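Local coordinates for protein neural-cadherin (Drosophila melanogaster, PDB 3UBF) that mediates calcium-dependent, homophilic adhesion between cells through its chain of extracellular cadherin domains, at residues T6-T12 against R91-K97; N41-V46 against I69-V73; W72-T76 against T87-R91. All blocks are in the same frame, centred on the assembly; numbering follows the deposited sequence.

Contact 1 (T6-T12 against R91-K97); sequences TKRIEFT and RVIILVK
I9 CG1 stands anti to the backbone N (chi1 -159°), which turns the CG2 branch toward the neighbouring strand, where it meets I94 CG1 at 3.8 Å. I94 in turn has CG1 anti to its carbonyl carbon, leaving its CG2 to meet F11 CD1 at 4.0 Å; that methyl comes in at the edge of the phenyl ring and in its plane. Together with K7, V92 and V96 these residues form one face of a parallel pair of strands. F24 of strand 22-25 packs against I9, V92 and I94, so the V92, I94 and V96 side turns into the interior of a cadherin domain, while K7, I9 and F11 lie at its margin, on the outermost strand. K7 carries its amine away to a salt bridge with E27.

The backbone evidence for the pairing is six hydrogen bonds, alternating in direction from K7 N to K97 N. The straightest, I93 N to K7 O, measures 2.8 Å with an N-H...O angle of 175°, while L95 N to I9 O is bent to 130°.

On the other face, I93 CD1 lies over one face of the R8 guanidinium, 3.9 Å from R8 NH1. T6 CG2 meets I93 CG1 at 3.8 Å, and E10 runs alongside L95. The E10 carboxylate approaches the K97 side chain at its methylenes, OE2 to CG being 4.1 Å, whereas E10 OE2 and K97 NZ remain 5.3 Å apart. The chemistry thus implies a join made by main-chain bonds with apolar contacts on both faces, to which the E10 and K97 charges would add at most a diffuse attraction.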
loop_
_atom_site.group_PDB
_atom_site.type_symbol
_atom_site.label_atom_id
_atom_site.label_comp_id
_atom_site.label_asym_id
_atom_site.label_seq_id
_atom_site.Cartn_x
_atom_site.Cartn_y
_atom_site.Cartn_z
ATOM N N THR A 6 35.434 19.177 -2.446
ATOM C CA THR A 6 34.809 17.888 -2.258
ATOM C C THR A 6 33.875 17.593 -3.428
ATOM O O THR A 6 33.041 18.420 -3.794
ATOM C CB THR A 6 34.059 17.850 -0.910
ATOM O OG1 THR A 6 34.997 18.044 0.152
ATOM C CG2 THR A 6 33.341 16.522 -0.708
ATOM N N LYS A 7 34.059 16.424 -4.033
ATOM C CA LYS A 7 33.208 15.968 -5.118
ATOM C C LYS A 7 31.920 15.447 -4.515
ATOM O O LYS A 7 31.940 14.471 -3.779
ATOM C CB LYS A 7 33.905 14.861 -5.915
ATOM C CG LYS A 7 33.056 14.247 -7.014
ATOM C CD LYS A 7 32.780 15.245 -8.119
ATOM C CE LYS A 7 32.367 14.524 -9.384
ATOM N NZ LYS A 7 31.940 15.498 -10.425
ATOM N N ARG A 8 30.817 16.123 -4.808
ATOM C CA ARG A 8 29.494 15.717 -4.345
ATOM C C ARG A 8 28.681 15.285 -5.547
ATOM O O ARG A 8 28.694 15.953 -6.577
ATOM C CB ARG A 8 28.782 16.867 -3.638
ATOM C CG ARG A 8 29.402 17.235 -2.309
ATOM C CD ARG A 8 28.727 18.454 -1.690
ATOM N NE ARG A 8 29.219 18.711 -0.337
ATOM C CZ ARG A 8 28.814 18.047 0.745
ATOM N NH1 ARG A 8 27.907 17.078 0.641
ATOM N NH2 ARG A 8 29.321 18.350 1.933
ATOM N N ILE A 9 27.988 14.159 -5.421
ATOM C CA ILE A 9 27.222 13.633 -6.530
ATOM C C ILE A 9 26.156 12.667 -6.014
ATOM O O ILE A 9 26.385 11.924 -5.063
ATOM C CB ILE A 9 28.164 13.007 -7.591
ATOM C CG1 ILE A 9 27.483 12.916 -8.954
ATOM C CG2 ILE A 9 28.755 11.689 -7.103
ATOM C CD1 ILE A 9 28.454 12.606 -10.104
ATOM N N GLU A 10 24.989 12.708 -6.650
ATOM C CA GLU A 10 23.821 11.936 -6.259
ATOM C C GLU A 10 23.552 10.800 -7.260
ATOM O O GLU A 10 23.480 11.020 -8.472
ATOM C CB GLU A 10 22.608 12.872 -6.175
ATOM C CG GLU A 10 21.373 12.329 -5.456
ATOM C CD GLU A 10 20.247 13.360 -5.396
ATOM O OE1 GLU A 10 20.459 14.468 -4.841
ATOM O OE2 GLU A 10 19.143 13.072 -5.914
ATOM N N PHE A 11 23.421 9.587 -6.736
ATOM C CA PHE A 11 23.009 8.439 -7.531
ATOM C C PHE A 11 21.977 7.609 -6.777
ATOM O O PHE A 11 21.885 7.665 -5.555
ATOM C CB PHE A 11 24.213 7.578 -7.929
ATOM C CG PHE A 11 25.053 8.193 -8.997
ATOM C CD1 PHE A 11 26.273 8.781 -8.681
ATOM C CD2 PHE A 11 24.605 8.231 -10.317
ATOM C CE1 PHE A 11 27.047 9.383 -9.661
ATOM C CE2 PHE A 11 25.380 8.838 -11.319
ATOM C CZ PHE A 11 26.602 9.416 -10.986
ATOM N N THR A 12 21.179 6.851 -7.510
ATOM C CA THR A 12 20.198 6.011 -6.861
ATOM C C THR A 12 20.884 4.728 -6.431
ATOM O O THR A 12 21.993 4.444 -6.855
ATOM C CB THR A 12 19.017 5.703 -7.777
ATOM O OG1 THR A 12 19.469 4.899 -8.868
ATOM C CG2 THR A 12 18.391 6.999 -8.301
ATOM N N ARG A 91 38.027 14.480 -1.320
ATOM C CA ARG A 91 36.954 13.724 -0.722
ATOM C C ARG A 91 35.829 13.560 -1.738
ATOM O O ARG A 91 35.495 14.498 -2.472
ATOM C CB ARG A 91 36.459 14.440 0.530
ATOM C CG ARG A 91 35.593 13.604 1.434
ATOM C CD ARG A 91 35.225 14.409 2.659
ATOM N NE ARG A 91 34.268 13.707 3.507
ATOM C CZ ARG A 91 33.790 14.178 4.656
ATOM N NH1 ARG A 91 34.173 15.365 5.119
ATOM N NH2 ARG A 91 32.920 13.457 5.344
ATOM N N VAL A 92 35.273 12.353 -1.801
ATOM C CA VAL A 92 34.122 12.088 -2.654
ATOM C C VAL A 92 32.954 11.624 -1.792
ATOM O O VAL A 92 33.082 10.687 -0.986
ATOM C CB VAL A 92 34.430 11.061 -3.763
ATOM C CG1 VAL A 92 33.293 11.015 -4.782
ATOM C CG2 VAL A 92 35.737 11.389 -4.466
ATOM N N ILE A 93 31.827 12.315 -1.945
ATOM C CA ILE A 93 30.598 11.978 -1.228
ATOM C C ILE A 93 29.512 11.708 -2.246
ATOM O O ILE A 93 28.982 12.636 -2.857
ATOM C CB ILE A 93 30.128 13.115 -0.268
ATOM C CG1 ILE A 93 31.287 13.647 0.591
ATOM C CG2 ILE A 93 28.995 12.625 0.628
ATOM C CD1 ILE A 93 30.882 14.762 1.572
ATOM N N ILE A 94 29.199 10.433 -2.447
ATOM C CA ILE A 94 28.095 10.047 -3.306
ATOM C C ILE A 94 26.875 9.926 -2.416
ATOM O O ILE A 94 26.776 8.991 -1.629
ATOM C CB ILE A 94 28.339 8.685 -3.987
ATOM C CG1 ILE A 94 29.602 8.712 -4.856
ATOM C CG2 ILE A 94 27.114 8.262 -4.815
ATOM C CD1 ILE A 94 30.140 7.318 -5.185
ATOM N N LEU A 95 25.955 10.876 -2.519
ATOM C CA LEU A 95 24.673 10.735 -1.846
ATOM C C LEU A 95 23.853 9.686 -2.589
ATOM O O LEU A 95 23.587 9.859 -3.775
ATOM C CB LEU A 95 23.927 12.066 -1.811
ATOM C CG LEU A 95 22.604 12.019 -1.033
ATOM C CD1 LEU A 95 22.833 11.773 0.465
ATOM C CD2 LEU A 95 21.766 13.279 -1.271
ATOM N N VAL A 96 23.477 8.602 -1.901
ATOM C CA VAL A 96 22.706 7.499 -2.496
ATOM C C VAL A 96 21.224 7.639 -2.158
ATOM O O VAL A 96 20.836 7.783 -0.997
ATOM C CB VAL A 96 23.219 6.112 -2.026
ATOM C CG1 VAL A 96 22.375 4.958 -2.610
ATOM C CG2 VAL A 96 24.692 5.933 -2.381
ATOM N N LYS A 97 20.403 7.613 -3.197
ATOM C CA LYS A 97 18.964 7.721 -3.051
ATOM C C LYS A 97 18.314 6.348 -3.177
ATOM O O LYS A 97 18.531 5.630 -4.156
ATOM C CB LYS A 97 18.394 8.704 -4.079
ATOM C CG LYS A 97 17.854 10.025 -3.502
ATOM C CD LYS A 97 18.800 10.714 -2.503
ATOM C CE LYS A 97 18.190 12.016 -1.936
ATOM N NZ LYS A 97 16.824 11.857 -1.303
#

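Contact 2 (N41-V46 against I69-V73); sequences NPWVTV and IDFWV
V44 and F71 face each other across the beta sandwich of a cadherin domain: strand 44-46 belongs to one sheet and strand 69-73 to the other. The strand axes stay 9.4 Å apart at their closest, and no direct hydrogen bond joins the segments.

The tight part is apolar. F71 CG sits between the backbone N and the carbonyl carbon (chi1 60°), and the ring receives V44 CG2 over one face, 3.8 Å from the centroid and 18° off the normal. The same methyl touches I69 CG2 at 3.7 Å. V46 CG2 reaches F71 CE2, also at 3.7 Å, while W43 presents its CB to the I69 CD1 end. V52 of the neighbouring strand 51-54 backs V44, V46 and F71.

Toward the partly exposed N41 the contact loosens and mixes polar with apolar: OD1 also touches I69 CG2. N41 ND2 is 3.7 Å from D70 O, too far for a hydrogen bond, and a water on this solvent side joins N41 ND2 to D70 N through two weak bonds. The amide is held mainly from its own segment by an Asx turn, in which W43 N donates to N41 OD1 at 2.7 Å with an N-H...O angle of 149°.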
loop_
_atom_site.group_PDB
_atom_site.type_symbol
_atom_site.label_atom_id
_atom_site.label_comp_id
_atom_site.label_asym_id
_atom_site.label_seq_id
_atom_site.Cartn_x
_atom_site.Cartn_y
_atom_site.Cartn_z
ATOM N N ASN A 41 37.054 0.902 0.079
ATOM C CA ASN A 41 35.662 1.158 0.369
ATOM C C ASN A 41 34.857 -0.041 -0.113
ATOM O O ASN A 41 35.166 -0.603 -1.158
ATOM C CB ASN A 41 35.237 2.452 -0.336
ATOM C CG ASN A 41 33.794 2.784 -0.128
ATOM O OD1 ASN A 41 32.913 2.176 -0.733
ATOM N ND2 ASN A 41 33.532 3.766 0.722
ATOM N N PRO A 42 33.832 -0.449 0.653
ATOM C CA PRO A 42 33.140 -1.671 0.262
ATOM C C PRO A 42 32.325 -1.479 -1.015
ATOM O O PRO A 42 32.072 -2.435 -1.748
ATOM C CB PRO A 42 32.221 -1.965 1.459
ATOM C CG PRO A 42 32.717 -1.105 2.574
ATOM C CD PRO A 42 33.291 0.104 1.907
ATOM N N TRP A 43 31.967 -0.237 -1.293
ATOM C CA TRP A 43 30.995 0.052 -2.331
ATOM C C TRP A 43 31.606 0.492 -3.653
ATOM O O TRP A 43 30.967 0.362 -4.697
ATOM C CB TRP A 43 29.980 1.085 -1.820
ATOM C CG TRP A 43 29.365 0.677 -0.506
ATOM C CD1 TRP A 43 29.615 1.217 0.719
ATOM C CD2 TRP A 43 28.434 -0.394 -0.294
ATOM N NE1 TRP A 43 28.887 0.561 1.684
ATOM C CE2 TRP A 43 28.152 -0.431 1.089
ATOM C CE3 TRP A 43 27.802 -1.318 -1.141
ATOM C CZ2 TRP A 43 27.264 -1.352 1.647
ATOM C CZ3 TRP A 43 26.915 -2.237 -0.585
ATOM C CH2 TRP A 43 26.656 -2.246 0.796
ATOM N N VAL A 44 32.827 1.008 -3.614
ATOM C CA VAL A 44 33.436 1.567 -4.813
ATOM C C VAL A 44 34.916 1.258 -4.893
ATOM O O VAL A 44 35.603 1.251 -3.873
ATOM C CB VAL A 44 33.247 3.124 -4.924
ATOM C CG1 VAL A 44 31.791 3.504 -5.207
ATOM C CG2 VAL A 44 33.765 3.840 -3.686
ATOM N N THR A 45 35.391 0.974 -6.107
ATOM C CA THR A 45 36.819 1.026 -6.423
ATOM C C THR A 45 37.021 2.261 -7.276
ATOM O O THR A 45 36.076 2.754 -7.898
ATOM C CB THR A 45 37.317 -0.197 -7.231
ATOM O OG1 THR A 45 36.560 -0.321 -8.440
ATOM C CG2 THR A 45 37.196 -1.474 -6.430
ATOM N N VAL A 46 38.250 2.766 -7.299
ATOM C CA VAL A 46 38.593 3.904 -8.149
ATOM C C VAL A 46 39.664 3.464 -9.116
ATOM O O VAL A 46 40.703 2.966 -8.697
ATOM C CB VAL A 46 39.073 5.107 -7.326
ATOM C CG1 VAL A 46 39.723 6.135 -8.222
ATOM C CG2 VAL A 46 37.906 5.729 -6.585
ATOM N N ILE A 69 28.234 7.090 0.039
ATOM C CA ILE A 69 29.472 6.396 -0.186
ATOM C C ILE A 69 30.500 7.503 -0.089
ATOM O O ILE A 69 30.575 8.389 -0.949
ATOM C CB ILE A 69 29.478 5.630 -1.505
ATOM C CG1 ILE A 69 28.477 4.469 -1.404
ATOM C CG2 ILE A 69 30.860 5.068 -1.777
ATOM C CD1 ILE A 69 27.955 3.965 -2.703
ATOM N N ASP A 70 31.241 7.477 1.016
ATOM C CA ASP A 70 32.122 8.570 1.399
ATOM C C ASP A 70 33.553 8.056 1.420
ATOM O O ASP A 70 33.903 7.185 2.215
ATOM C CB ASP A 70 31.705 9.138 2.771
ATOM C CG ASP A 70 32.231 10.561 3.018
ATOM O OD1 ASP A 70 33.075 11.043 2.227
ATOM O OD2 ASP A 70 31.801 11.199 4.016
ATOM N N PHE A 71 34.380 8.595 0.535
ATOM C CA PHE A 71 35.754 8.127 0.403
ATOM C C PHE A 71 36.659 9.239 -0.088
ATOM O O PHE A 71 36.192 10.271 -0.560
ATOM C CB PHE A 71 35.834 6.919 -0.544
ATOM C CG PHE A 71 35.350 7.205 -1.934
ATOM C CD1 PHE A 71 33.992 7.261 -2.214
ATOM C CD2 PHE A 71 36.257 7.429 -2.965
ATOM C CE1 PHE A 71 33.542 7.530 -3.516
ATOM C CE2 PHE A 71 35.815 7.699 -4.269
ATOM C CZ PHE A 71 34.454 7.744 -4.544
ATOM N N TRP A 72 37.959 9.003 0.024
ATOM C CA TRP A 72 38.966 9.946 -0.416
ATOM C C TRP A 72 39.743 9.366 -1.595
ATOM O O TRP A 72 39.854 8.152 -1.746
ATOM C CB TRP A 72 39.921 10.264 0.737
ATOM C CG TRP A 72 39.362 11.179 1.790
ATOM C CD1 TRP A 72 38.537 10.838 2.812
ATOM C CD2 TRP A 72 39.616 12.583 1.930
ATOM N NE1 TRP A 72 38.246 11.943 3.580
ATOM C CE2 TRP A 72 38.898 13.027 3.059
ATOM C CE3 TRP A 72 40.379 13.512 1.205
ATOM C CZ2 TRP A 72 38.917 14.361 3.486
ATOM C CZ3 TRP A 72 40.396 14.845 1.632
ATOM C CH2 TRP A 72 39.670 15.251 2.762
ATOM N N VAL A 73 40.269 10.243 -2.435
ATOM C CA VAL A 73 41.143 9.818 -3.512
ATOM C C VAL A 73 42.485 10.543 -3.424
ATOM O O VAL A 73 42.578 11.647 -2.889
ATOM C CB VAL A 73 40.493 10.025 -4.901
ATOM C CG1 VAL A 73 39.139 9.315 -4.963
ATOM C CG2 VAL A 73 40.339 11.507 -5.216
HETATM O O HOH W 1 31.305 4.674 2.861
#

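Contact 3 (W72-T76 against T87-R91)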
loop_
_atom_site.group_PDB
_atom_site.type_symbol
_atom_site.label_atom_id
_atom_site.label_comp_id
_atom_site.label_asym_id
_atom_site.label_seq_id
_atom_site.Cartn_x
_atom_site.Cartn_y
_atom_site.Cartn_z
ATOM N N TRP A 72 37.959 9.003 0.024
ATOM C CA TRP A 72 38.966 9.946 -0.416
ATOM C C TRP A 72 39.743 9.366 -1.595
ATOM O O TRP A 72 39.854 8.152 -1.746
ATOM C CB TRP A 72 39.921 10.264 0.737
ATOM C CG TRP A 72 39.362 11.179 1.790
ATOM C CD1 TRP A 72 38.537 10.838 2.812
ATOM C CD2 TRP A 72 39.616 12.583 1.930
ATOM N NE1 TRP A 72 38.246 11.943 3.580
ATOM C CE2 TRP A 72 38.898 13.027 3.059
ATOM C CE3 TRP A 72 40.379 13.512 1.205
ATOM C CZ2 TRP A 72 38.917 14.361 3.486
ATOM C CZ3 TRP A 72 40.396 14.845 1.632
ATOM C CH2 TRP A 72 39.670 15.251 2.762
ATOM N N VAL A 73 40.269 10.243 -2.435
ATOM C CA VAL A 73 41.143 9.818 -3.512
ATOM C C VAL A 73 42.485 10.543 -3.424
ATOM O O VAL A 73 42.578 11.647 -2.889
ATOM C CB VAL A 73 40.493 10.025 -4.901
ATOM C CG1 VAL A 73 39.139 9.315 -4.963
ATOM C CG2 VAL A 73 40.339 11.507 -5.216
ATOM N N ILE A 74 43.524 9.883 -3.918
ATOM C CA ILE A 74 44.849 10.466 -4.042
ATOM C C ILE A 74 45.090 10.685 -5.530
ATOM O O ILE A 74 44.881 9.776 -6.341
ATOM C CB ILE A 74 45.930 9.554 -3.391
ATOM C CG1 ILE A 74 46.099 9.882 -1.904
ATOM C CG2 ILE A 74 47.285 9.675 -4.100
ATOM C CD1 ILE A 74 44.884 9.590 -1.047
ATOM N N ILE A 75 45.487 11.907 -5.874
ATOM C CA ILE A 75 45.729 12.314 -7.257
ATOM C C ILE A 75 47.212 12.658 -7.422
ATOM O O ILE A 75 47.777 13.426 -6.633
ATOM C CB ILE A 75 44.825 13.512 -7.648
ATOM C CG1 ILE A 75 43.352 13.147 -7.437
ATOM C CG2 ILE A 75 45.056 13.928 -9.092
ATOM C CD1 ILE A 75 42.531 14.234 -6.795
ATOM N N THR A 76 47.845 12.080 -8.438
ATOM C CA THR A 76 49.288 12.225 -8.607
ATOM C C THR A 76 49.689 12.288 -10.088
ATOM O O THR A 76 48.823 12.311 -10.956
ATOM C CB THR A 76 50.052 11.109 -7.823
ATOM O OG1 THR A 76 51.450 11.402 -7.796
ATOM C CG2 THR A 76 49.846 9.741 -8.440
ATOM N N THR A 87 51.414 15.329 -4.258
ATOM C CA THR A 87 50.109 14.741 -4.559
ATOM C C THR A 87 48.944 15.524 -3.953
ATOM O O THR A 87 49.090 16.194 -2.929
ATOM C CB THR A 87 50.009 13.271 -4.054
ATOM O OG1 THR A 87 49.963 13.251 -2.621
ATOM C CG2 THR A 87 51.191 12.428 -4.536
ATOM N N ASP A 88 47.783 15.406 -4.593
ATOM C CA ASP A 88 46.555 16.027 -4.124
ATOM C C ASP A 88 45.632 15.021 -3.470
ATOM O O ASP A 88 45.822 13.814 -3.606
ATOM C CB ASP A 88 45.827 16.704 -5.278
ATOM C CG ASP A 88 46.237 18.135 -5.454
ATOM O OD1 ASP A 88 47.325 18.503 -4.970
ATOM O OD2 ASP A 88 45.467 18.897 -6.071
ATOM N N ASN A 89 44.633 15.541 -2.761
ATOM C CA ASN A 89 43.651 14.737 -2.045
ATOM C C ASN A 89 42.270 15.307 -2.278
ATOM O O ASN A 89 42.087 16.523 -2.247
ATOM C CB ASN A 89 43.949 14.725 -0.543
ATOM C CG ASN A 89 45.343 14.220 -0.230
ATOM O OD1 ASN A 89 45.673 13.062 -0.496
ATOM N ND2 ASN A 89 46.172 15.090 0.332
ATOM N N GLN A 90 41.300 14.435 -2.521
ATOM C CA GLN A 90 39.931 14.881 -2.721
ATOM C C GLN A 90 38.921 13.920 -2.122
ATOM O O GLN A 90 38.944 12.709 -2.385
ATOM C CB GLN A 90 39.639 15.082 -4.201
ATOM C CG GLN A 90 38.350 15.826 -4.476
ATOM C CD GLN A 90 37.914 15.680 -5.905
ATOM O OE1 GLN A 90 38.346 14.763 -6.594
ATOM N NE2 GLN A 90 37.046 16.574 -6.362
ATOM N N ARG A 91 38.027 14.480 -1.320
ATOM C CA ARG A 91 36.954 13.724 -0.722
ATOM C C ARG A 91 35.829 13.560 -1.738
ATOM O O ARG A 91 35.495 14.498 -2.472
ATOM C CB ARG A 91 36.459 14.440 0.530
ATOM C CG ARG A 91 35.593 13.604 1.434
ATOM C CD ARG A 91 35.225 14.409 2.659
ATOM N NE ARG A 91 34.268 13.707 3.507
ATOM C CZ ARG A 91 33.790 14.178 4.656
ATOM N NH1 ARG A 91 34.173 15.365 5.119
ATOM N NH2 ARG A 91 32.920 13.457 5.344
#
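W72 and R91 meet over a broad front, W72 burying 90 Å² against the other segment, with the aliphatic part of the arginine laid over the indole. R91 CB stands 3.7 Å from the centroid of the six-membered ring and only 7° off its normal, a CH-pi contact over the face. R91 CG follows toward the pyrrole side, 3.7 Å from W72 CE2. With CG anti to the backbone N (chi1 -165°), the extended chain keeps level with the ring plane and passes out beyond its edge at CE2. The guanidinium, its plane 15° from that of the indole, therefore lies past the ring and is not stacked on it; its NH2 forms a salt bridge with D70, which anchors the far end of the arginine.

Beside this pair, I74 and N89 lie alongside each other, and N89 OD1 is 3.5 Å from I74 CG1, a van der Waals contact. The opposite face carries V73, I75, D88 and Q90. There Q90 CB packs against V73 CG2 at 3.8 Å and against I75 CD1 at 4.0 Å. The polar ends of Q90 and D88 turn to strand 3-12: Q90 NE2 donates to the carbonyl of P5, and D88 OD2 pairs with R4.

What sets these side chains in register is the backbone. V73 and Q90 exchange two hydrogen bonds, as do I75 and D88, where D88 N to I75 O is 2.8 Å. W72 with R91 and I74 with N89 are the non-hydrogen-bonded pairs. Farther out, strand 34-37 flanks the 72-76 side and strand 3-12 the 87-91 side. The alternation marks an antiparallel pair, and since strands 68-76 and 88-97 follow each other in the chain, they form a beta hairpin within the mixed sheet of a cadherin domain.

Overall arrangement
All three contacts lie in the first cadherin domain of the fragment. Contacts 1 and 3 are in-sheet pairings that use strand 88-97 from its two edges, parallel to 3-12 in one and antiparallel to 68-76 in the other; both are partly buried, with charged or amide groups on both faces. Contact 2 is the buried one: it spans the two sheets through side chains and lacks direct hydrogen bonds. R91 is common to contacts 1 and 3 and reaches contact 2 through D70, while W72 and V73 are shared by the segments of contacts 2 and 3. Inside, V92 CG2 meets V73 CG1 at 4.0 Å, joining the inward sides of contacts 1 and 3.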